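Side-chain contact in putative type VI secretion protein (Escherichia coli, PDB 6SKI), which is a phospholipase effector toxin of the type VI secretion system that binds the VgrG spike, which loads and inhibits it: residues Q357-L362 with A403-E408. Sequence-based numbering, arbitrary orientation.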
# COMPACT_ATOMS: atom_id res chain seq x y z
N GLN A 357 -23.76 23.77 -16.70
CA GLN A 357 -22.94 24.59 -15.82
C GLN A 357 -21.75 23.80 -15.30
O GLN A 357 -20.62 24.30 -15.28
CB GLN A 357 -23.78 25.13 -14.66
CG GLN A 357 -24.32 26.52 -14.88
CD GLN A 357 -24.58 27.25 -13.58
OE1 GLN A 357 -24.75 26.62 -12.53
NE2 GLN A 357 -24.60 28.57 -13.63
N VAL A 358 -21.98 22.56 -14.88
CA VAL A 358 -20.89 21.73 -14.38
C VAL A 358 -19.89 21.44 -15.49
O VAL A 358 -18.67 21.42 -15.26
CB VAL A 358 -21.43 20.43 -13.76
CG1 VAL A 358 -20.29 19.56 -13.28
CG2 VAL A 358 -22.35 20.75 -12.60
N ARG A 359 -20.37 21.21 -16.72
CA ARG A 359 -19.45 20.93 -17.82
C ARG A 359 -18.58 22.13 -18.15
O ARG A 359 -17.38 21.99 -18.38
CB ARG A 359 -20.22 20.49 -19.06
CG ARG A 359 -19.36 19.79 -20.09
CD ARG A 359 -20.08 19.64 -21.41
NE ARG A 359 -20.91 20.80 -21.70
CZ ARG A 359 -20.49 21.88 -22.35
NH1 ARG A 359 -19.24 21.94 -22.79
NH2 ARG A 359 -21.31 22.89 -22.57
N LYS A 360 -19.17 23.33 -18.15
CA LYS A 360 -18.38 24.52 -18.43
C LYS A 360 -17.48 24.89 -17.26
O LYS A 360 -16.48 25.59 -17.46
CB LYS A 360 -19.30 25.69 -18.77
CG LYS A 360 -20.24 25.43 -19.93
CD LYS A 360 -21.04 26.66 -20.28
CE LYS A 360 -22.51 26.32 -20.48
NZ LYS A 360 -22.75 25.70 -21.81
N MET A 361 -17.81 24.43 -16.05
CA MET A 361 -16.89 24.60 -14.93
C MET A 361 -15.71 23.64 -15.04
O MET A 361 -14.58 24.01 -14.72
CB MET A 361 -17.63 24.38 -13.61
CG MET A 361 -16.82 24.68 -12.37
SD MET A 361 -16.01 23.21 -11.71
CE MET A 361 -17.41 22.30 -11.08
N LEU A 362 -15.97 22.41 -15.48
CA LEU A 362 -14.91 21.42 -15.59
C LEU A 362 -14.01 21.69 -16.78
O LEU A 362 -12.82 21.34 -16.75
CB LEU A 362 -15.53 20.03 -15.71
CG LEU A 362 -16.18 19.52 -14.43
CD1 LEU A 362 -16.68 18.11 -14.62
CD2 LEU A 362 -15.22 19.59 -13.26
N ALA A 403 -30.00 14.58 -16.22
CA ALA A 403 -28.83 15.09 -16.92
C ALA A 403 -27.59 14.87 -16.07
O ALA A 403 -27.66 14.94 -14.84
CB ALA A 403 -28.97 16.57 -17.27
N ALA A 404 -26.48 14.56 -16.73
CA ALA A 404 -25.20 14.45 -16.06
C ALA A 404 -24.09 14.87 -17.01
O ALA A 404 -24.32 15.07 -18.21
CB ALA A 404 -24.95 13.03 -15.55
N VAL A 405 -22.89 15.04 -16.48
CA VAL A 405 -21.71 15.31 -17.29
C VAL A 405 -20.93 14.01 -17.44
O VAL A 405 -20.54 13.39 -16.45
CB VAL A 405 -20.84 16.41 -16.67
CG1 VAL A 405 -19.69 16.74 -17.60
CG2 VAL A 405 -21.67 17.63 -16.40
N PHE A 406 -20.71 13.60 -18.68
CA PHE A 406 -20.04 12.35 -19.00
C PHE A 406 -18.69 12.62 -19.66
O PHE A 406 -18.57 13.49 -20.53
CB PHE A 406 -20.90 11.49 -19.93
CG PHE A 406 -20.73 10.02 -19.72
CD1 PHE A 406 -21.11 9.43 -18.53
CD2 PHE A 406 -20.20 9.22 -20.71
CE1 PHE A 406 -20.97 8.08 -18.34
CE2 PHE A 406 -20.05 7.87 -20.52
CZ PHE A 406 -20.44 7.30 -19.33
N PHE A 407 -17.68 11.87 -19.23
CA PHE A 407 -16.37 11.88 -19.84
C PHE A 407 -16.11 10.50 -20.43
O PHE A 407 -16.24 9.49 -19.73
CB PHE A 407 -15.29 12.23 -18.81
CG PHE A 407 -13.92 12.35 -19.39
CD1 PHE A 407 -13.65 13.29 -20.37
CD2 PHE A 407 -12.90 11.53 -18.96
CE1 PHE A 407 -12.39 13.41 -20.90
CE2 PHE A 407 -11.64 11.64 -19.49
CZ PHE A 407 -11.38 12.58 -20.46
N GLU A 408 -15.76 10.47 -21.71
CA GLU A 408 -15.45 9.22 -22.40
C GLU A 408 -14.02 9.28 -22.91
O GLU A 408 -13.69 10.13 -23.75
CB GLU A 408 -16.42 8.98 -23.56
CG GLU A 408 -17.84 8.69 -23.15
CD GLU A 408 -18.85 9.43 -24.00
OE1 GLU A 408 -19.38 8.82 -24.96
OE2 GLU A 408 -19.13 10.62 -23.71
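Val405 packs its two methyl groups against Val358, Arg359 and Leu362, and no hydrogen bond joins residues 357-362 to 403-408. Val405 CG2 meets Val358, lying 3.9 Å from its CB and equally close to its CG1. The same methyl group sits 3.8 Å from the backbone N of Arg359. Val405 CG1, placed anti to its own backbone nitrogen (chi1 -175°), meets the aliphatic part of Arg359, with Arg359 CG 4.0 Å away. The side chains of Arg359 and Val405 run at about a right angle to each other. Leu362, one turn after Val358, adds a looser contact from its CD1, at 4.5 Å from Val405 CG1.

The charged end of Arg359 turns away from the strand. Its chain bends at chi3 (37°), and NH2 forms a salt bridge with Glu356, which also pairs with Lys360.

Helix 350-362 packs on one face of an antiparallel three-stranded sheet, over its central strand 398-409. Val358 and Leu362 also touch strand 328-341, and Arg359 reaches strand 376-386. Helix 72-85 covers the opposite face, against Ala404 and Phe406.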